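Local structure of xylooligosaccharide oxidase (Myceliophthora thermophila, 5L6G) at residues Leu260-Leu274 against Ile377-Arg391. The protein oxidises the C1 hydroxyl of xylooligosaccharides and related sugars to lactones with a bicovalently bound FAD, passing the electrons to oxygen to give hydrogen peroxide. Sequence-based numbering, arbitrary orientation.
Sequences LLNGGMPEEMNMRVL and IIIDMYGGPNSAVTR. With XYP (beta-D-xylopyranose), chain H.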
loop_
_atom_site.group_PDB
_atom_site.type_symbol
_atom_site.label_atom_id
_atom_site.label_comp_id
_atom_site.label_asym_id
_atom_site.label_seq_id
_atom_site.Cartn_x
_atom_site.Cartn_y
_atom_site.Cartn_z
ATOM N N LEU A 260 -12.261 19.987 0.522
ATOM C CA LEU A 260 -11.023 19.421 -0.017
ATOM C C LEU A 260 -10.868 19.777 -1.493
ATOM O O LEU A 260 -9.822 20.231 -1.943
ATOM C CB LEU A 260 -10.994 17.899 0.157
ATOM C CG LEU A 260 -9.723 17.167 -0.290
ATOM C CD1 LEU A 260 -8.512 17.617 0.500
ATOM C CD2 LEU A 260 -9.931 15.675 -0.145
ATOM N N LEU A 261 -11.943 19.593 -2.233
ATOM C CA LEU A 261 -11.942 19.772 -3.659
ATOM C C LEU A 261 -11.662 21.226 -4.015
ATOM O O LEU A 261 -11.051 21.517 -5.046
ATOM C CB LEU A 261 -13.283 19.282 -4.193
ATOM C CG LEU A 261 -13.523 19.060 -5.662
ATOM C CD1 LEU A 261 -12.521 18.100 -6.261
ATOM C CD2 LEU A 261 -14.975 18.575 -5.823
ATOM N N ASN A 262 -12.054 22.139 -3.139
ATOM C CA ASN A 262 -11.767 23.545 -3.334
ATOM C C ASN A 262 -10.473 24.071 -2.714
ATOM O O ASN A 262 -10.297 25.267 -2.615
ATOM C CB ASN A 262 -12.963 24.384 -2.882
ATOM C CG ASN A 262 -14.105 24.318 -3.880
ATOM O OD1 ASN A 262 -14.059 24.959 -4.929
ATOM N ND2 ASN A 262 -15.098 23.477 -3.595
ATOM N N GLY A 263 -9.554 23.185 -2.342
ATOM C CA GLY A 263 -8.226 23.610 -1.915
ATOM C C GLY A 263 -8.172 24.032 -0.458
ATOM O O GLY A 263 -7.271 24.787 -0.060
ATOM N N GLY A 264 -9.104 23.529 0.348
ATOM C CA GLY A 264 -9.168 23.880 1.753
ATOM C C GLY A 264 -8.033 23.295 2.583
ATOM O O GLY A 264 -7.658 23.849 3.614
ATOM N N MET A 265 -7.513 22.153 2.154
ATOM C CA MET A 265 -6.478 21.444 2.911
ATOM C C MET A 265 -5.084 21.894 2.502
ATOM O O MET A 265 -4.671 21.685 1.374
ATOM C CB MET A 265 -6.615 19.919 2.758
ATOM C CG MET A 265 -5.840 19.173 3.835
ATOM S SD MET A 265 -6.296 17.461 4.171
ATOM C CE MET A 265 -5.305 16.649 2.948
ATOM N N PRO A 266 -4.342 22.496 3.429
ATOM C CA PRO A 266 -3.056 23.019 2.998
ATOM C C PRO A 266 -2.033 21.901 2.824
ATOM O O PRO A 266 -2.225 20.779 3.331
ATOM C CB PRO A 266 -2.693 23.992 4.119
ATOM C CG PRO A 266 -3.346 23.394 5.318
ATOM C CD PRO A 266 -4.658 22.895 4.808
ATOM N N GLU A 267 -0.969 22.199 2.092
ATOM C CA GLU A 267 0.035 21.197 1.772
ATOM C C GLU A 267 0.584 20.495 3.009
ATOM O O GLU A 267 0.822 19.294 2.962
ATOM C CB GLU A 267 1.187 21.811 0.973
ATOM C CG GLU A 267 0.789 22.282 -0.417
ATOM C CD GLU A 267 1.973 22.693 -1.271
ATOM O OE1 GLU A 267 3.134 22.378 -0.911
ATOM O OE2 GLU A 267 1.741 23.331 -2.318
ATOM N N GLU A 268 0.742 21.225 4.110
ATOM C CA GLU A 268 1.334 20.686 5.345
ATOM C C GLU A 268 0.411 19.711 6.088
ATOM O O GLU A 268 0.873 18.979 6.970
ATOM C CB GLU A 268 1.666 21.824 6.322
ATOM C CG GLU A 268 2.731 22.798 5.842
ATOM C CD GLU A 268 2.223 23.900 4.931
ATOM O OE1 GLU A 268 1.005 23.981 4.609
ATOM O OE2 GLU A 268 3.084 24.708 4.544
ATOM N N MET A 269 -0.878 19.720 5.751
ATOM C CA MET A 269 -1.877 18.915 6.434
ATOM C C MET A 269 -2.109 17.580 5.731
ATOM O O MET A 269 -2.248 17.541 4.527
ATOM C CB MET A 269 -3.199 19.678 6.488
ATOM C CG MET A 269 -4.284 19.024 7.328
ATOM S SD MET A 269 -5.730 20.073 7.496
ATOM C CE MET A 269 -5.083 21.452 8.459
ATOM N N ASN A 270 -2.178 16.515 6.517
ATOM C CA ASN A 270 -2.335 15.158 6.019
ATOM C C ASN A 270 -3.368 14.542 6.909
ATOM O O ASN A 270 -3.210 14.571 8.136
ATOM C CB ASN A 270 -1.034 14.370 6.143
ATOM C CG ASN A 270 0.075 14.965 5.335
ATOM O OD1 ASN A 270 0.327 14.523 4.216
ATOM N ND2 ASN A 270 0.723 16.014 5.876
ATOM N N MET A 271 -4.445 14.037 6.324
ATOM C CA MET A 271 -5.646 13.746 7.119
ATOM C C MET A 271 -6.496 12.653 6.491
ATOM O O MET A 271 -6.444 12.445 5.297
ATOM C CB MET A 271 -6.477 14.997 7.298
ATOM C CG MET A 271 -7.511 14.930 8.404
ATOM S SD MET A 271 -8.172 16.536 8.863
ATOM C CE MET A 271 -8.606 17.222 7.253
ATOM N N ARG A 272 -7.251 11.962 7.339
ATOM C CA ARG A 272 -8.198 10.950 6.931
ATOM C C ARG A 272 -9.367 10.900 7.919
ATOM O O ARG A 272 -9.259 11.358 9.052
ATOM C CB ARG A 272 -7.516 9.599 6.936
ATOM C CG ARG A 272 -7.237 9.066 8.343
ATOM C CD ARG A 272 -6.246 7.900 8.280
ATOM N NE ARG A 272 -5.998 7.317 9.582
ATOM C CZ ARG A 272 -5.124 6.347 9.814
ATOM N NH1 ARG A 272 -4.389 5.861 8.828
ATOM N NH2 ARG A 272 -4.969 5.883 11.042
ATOM N N VAL A 273 -10.476 10.353 7.467
ATOM C CA VAL A 273 -11.539 9.920 8.354
ATOM C C VAL A 273 -11.273 8.469 8.697
ATOM O O VAL A 273 -11.069 7.672 7.806
ATOM C CB VAL A 273 -12.917 10.006 7.668
ATOM C CG1 VAL A 273 -13.997 9.445 8.578
ATOM C CG2 VAL A 273 -13.240 11.444 7.286
ATOM N N LEU A 274 -11.262 8.153 9.987
ATOM C CA LEU A 274 -11.342 6.777 10.460
ATOM C C LEU A 274 -12.712 6.602 11.070
ATOM O O LEU A 274 -13.096 7.365 11.932
ATOM C CB LEU A 274 -10.300 6.502 11.543
ATOM C CG LEU A 274 -10.404 5.140 12.244
ATOM C CD1 LEU A 274 -10.212 4.007 11.237
ATOM C CD2 LEU A 274 -9.395 5.020 13.361
ATOM N N ILE A 377 -13.526 1.775 8.428
ATOM C CA ILE A 377 -13.372 2.402 7.131
ATOM C C ILE A 377 -12.408 3.589 7.281
ATOM O O ILE A 377 -12.501 4.376 8.230
ATOM C CB ILE A 377 -14.725 2.854 6.527
ATOM C CG1 ILE A 377 -14.523 3.457 5.137
ATOM C CG2 ILE A 377 -15.441 3.857 7.413
ATOM C CD1 ILE A 377 -15.826 3.689 4.398
ATOM N N ILE A 378 -11.471 3.692 6.353
ATOM C CA ILE A 378 -10.618 4.863 6.288
ATOM C C ILE A 378 -10.957 5.593 4.995
ATOM O O ILE A 378 -11.067 4.975 3.951
ATOM C CB ILE A 378 -9.142 4.488 6.342
ATOM C CG1 ILE A 378 -8.767 4.071 7.760
ATOM C CG2 ILE A 378 -8.273 5.645 5.869
ATOM C CD1 ILE A 378 -7.319 3.640 7.901
ATOM N N ILE A 379 -11.172 6.899 5.079
ATOM C CA ILE A 379 -11.343 7.722 3.906
ATOM C C ILE A 379 -10.203 8.718 3.957
ATOM O O ILE A 379 -10.211 9.642 4.774
ATOM C CB ILE A 379 -12.703 8.479 3.883
ATOM C CG1 ILE A 379 -13.869 7.515 4.094
ATOM C CG2 ILE A 379 -12.884 9.217 2.557
ATOM C CD1 ILE A 379 -15.064 8.151 4.747
ATOM N N ASP A 380 -9.219 8.535 3.087
ATOM C CA ASP A 380 -8.057 9.410 3.097
ATOM C C ASP A 380 -8.377 10.680 2.346
ATOM O O ASP A 380 -8.988 10.623 1.279
ATOM C CB ASP A 380 -6.867 8.729 2.423
ATOM C CG ASP A 380 -6.276 7.637 3.265
ATOM O OD1 ASP A 380 -5.962 7.885 4.435
ATOM O OD2 ASP A 380 -6.071 6.542 2.749
ATOM N N MET A 381 -7.963 11.825 2.895
ATOM C CA MET A 381 -7.992 13.068 2.143
ATOM C C MET A 381 -6.832 13.015 1.147
ATOM O O MET A 381 -5.707 13.345 1.456
ATOM C CB MET A 381 -7.886 14.300 3.079
ATOM C CG MET A 381 -8.955 14.349 4.148
ATOM S SD MET A 381 -10.684 14.440 3.607
ATOM C CE MET A 381 -11.153 12.717 3.678
ATOM N N TYR A 382 -7.137 12.584 -0.065
ATOM C CA TYR A 382 -6.134 12.066 -0.985
ATOM C C TYR A 382 -5.744 13.082 -2.055
ATOM O O TYR A 382 -4.562 13.281 -2.347
ATOM C CB TYR A 382 -6.709 10.786 -1.600
ATOM C CG TYR A 382 -5.891 10.138 -2.688
ATOM C CD1 TYR A 382 -6.042 10.521 -4.013
ATOM C CD2 TYR A 382 -4.995 9.137 -2.395
ATOM C CE1 TYR A 382 -5.317 9.931 -5.018
ATOM C CE2 TYR A 382 -4.264 8.521 -3.395
ATOM C CZ TYR A 382 -4.423 8.930 -4.702
ATOM O OH TYR A 382 -3.696 8.324 -5.686
ATOM N N GLY A 383 -6.755 13.699 -2.660
ATOM C CA GLY A 383 -6.582 14.543 -3.821
ATOM C C GLY A 383 -6.836 16.012 -3.527
ATOM O O GLY A 383 -6.540 16.513 -2.440
ATOM N N GLY A 384 -7.351 16.718 -4.526
ATOM C CA GLY A 384 -7.584 18.134 -4.413
ATOM C C GLY A 384 -6.381 18.957 -4.829
ATOM O O GLY A 384 -5.288 18.433 -5.001
ATOM N N PRO A 385 -6.569 20.275 -4.942
ATOM C CA PRO A 385 -5.584 21.195 -5.523
ATOM C C PRO A 385 -4.216 21.265 -4.845
ATOM O O PRO A 385 -3.233 21.678 -5.483
ATOM C CB PRO A 385 -6.271 22.559 -5.418
ATOM C CG PRO A 385 -7.716 22.274 -5.298
ATOM C CD PRO A 385 -7.847 20.942 -4.635
ATOM N N ASN A 386 -4.136 20.879 -3.577
ATOM C CA ASN A 386 -2.884 20.968 -2.827
ATOM C C ASN A 386 -2.145 19.670 -2.599
ATOM O O ASN A 386 -1.061 19.671 -2.003
ATOM C CB ASN A 386 -3.130 21.658 -1.497
ATOM C CG ASN A 386 -3.569 23.084 -1.688
ATOM O OD1 ASN A 386 -3.030 23.782 -2.540
ATOM N ND2 ASN A 386 -4.584 23.499 -0.957
ATOM N N SER A 387 -2.698 18.574 -3.088
ATOM C CA SER A 387 -2.123 17.268 -2.858
ATOM C C SER A 387 -0.876 17.019 -3.724
ATOM O O SER A 387 -0.896 17.196 -4.948
ATOM C CB SER A 387 -3.163 16.190 -3.128
ATOM O OG SER A 387 -2.563 14.902 -3.060
ATOM N N ALA A 388 0.212 16.607 -3.078
ATOM C CA ALA A 388 1.394 16.194 -3.798
ATOM C C ALA A 388 1.122 14.913 -4.594
ATOM O O ALA A 388 1.712 14.708 -5.660
ATOM C CB ALA A 388 2.557 15.995 -2.826
ATOM N N VAL A 389 0.215 14.066 -4.096
ATOM C CA VAL A 389 -0.090 12.806 -4.777
ATOM C C VAL A 389 -0.597 13.071 -6.191
ATOM O O VAL A 389 -0.105 12.495 -7.157
ATOM C CB VAL A 389 -1.130 11.964 -4.010
ATOM C CG1 VAL A 389 -1.549 10.744 -4.831
ATOM C CG2 VAL A 389 -0.568 11.521 -2.662
ATOM N N THR A 390 -1.559 13.979 -6.306
ATOM C CA THR A 390 -2.207 14.239 -7.569
ATOM C C THR A 390 -1.577 15.416 -8.341
ATOM O O THR A 390 -2.163 15.928 -9.284
ATOM C CB THR A 390 -3.717 14.459 -7.335
ATOM O OG1 THR A 390 -3.900 15.412 -6.288
ATOM C CG2 THR A 390 -4.390 13.175 -6.919
ATOM N N ARG A 391 -0.380 15.842 -7.941
ATOM C CA ARG A 391 0.428 16.747 -8.752
ATOM C C ARG A 391 1.410 15.982 -9.636
ATOM O O ARG A 391 2.013 16.555 -10.531
ATOM C CB ARG A 391 1.192 17.732 -7.864
ATOM C CG ARG A 391 0.340 18.912 -7.472
ATOM C CD ARG A 391 1.036 19.832 -6.484
ATOM N NE ARG A 391 0.195 20.993 -6.202
ATOM C CZ ARG A 391 0.320 21.788 -5.144
ATOM N NH1 ARG A 391 1.240 21.552 -4.217
ATOM N NH2 ARG A 391 -0.490 22.832 -5.008
HETATM O O1 XYP H . -4.186 2.500 5.742
HETATM C C1 XYP H . -3.632 1.707 6.789
HETATM C C2 XYP H . -3.765 2.460 8.112
HETATM C C3 XYP H . -3.373 1.578 9.290
HETATM C C4 XYP H . -4.142 0.261 9.241
HETATM C C5 XYP H . -3.979 -0.417 7.874
HETATM O O2 XYP H . -2.907 3.600 8.054
HETATM O O3 XYP H . -3.555 2.279 10.532
HETATM O O4 XYP H . -3.629 -0.642 10.228
HETATM O O5 XYP H . -4.317 0.464 6.808
HETATM O O HOH W 1 -0.506 24.393 -3.140
HETATM O O HOH W 2 -3.883 13.492 3.599
HETATM O O HOH W 3 -4.269 6.829 6.100
#
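Arg272 and Asp380 sit side by side as a non-hydrogen-bonded pair where strands 269-275 and 374-381 run antiparallel in the middle of the eight-stranded sheet of this FAD-linked oxidase. Their side chains point the same way, on the face that also carries Ile378 and Leu274, where the xylose lies. Arg272 starts with CG wedged between backbone N and carbonyl carbon (chi1 72°), then runs straight out, and its NH1 donates to O2 of the xylose at 2.8 Å. Ile378 CD1 lies over one face of that guanidinium, near the edge of the group rather than over its centre, 3.8 Å from NH1, and also touches the sugar. Asp380 does not meet the charge directly: a water takes NH1 and donates to Asp380 OD1, while Gln283 holds Arg272 NE. On the opposite face Val273 and Ile379 lie alongside each other, their backbones joined by two hydrogen bonds.

At the end of strand 374-381, Met381 turns back at chi2 (-61°), and Met265 crosses it at about a right angle; Met265 CE presses on Met381 CB at 3.5 Å, a close contact between two carbons. Leu260 CD2 reaches Met381 SD from the helix end, which Gly263 closes in a Schellman motif. Asn386 ND2 grips Met265 O from above the carbonyl plane, at 3.0 Å. Farther along, Glu267 and Arg391 cross at about a right angle in a salt bridge. Were Glu267 an alanine, the Arg391 guanidinium would probably lose its carboxylate partner and be freer to turn. NH1 of Arg391 approaches Glu267 OE2 at 2.6 Å, from above the carboxylate plane, yet OE2 lies only 8° out of the guanidinium plane.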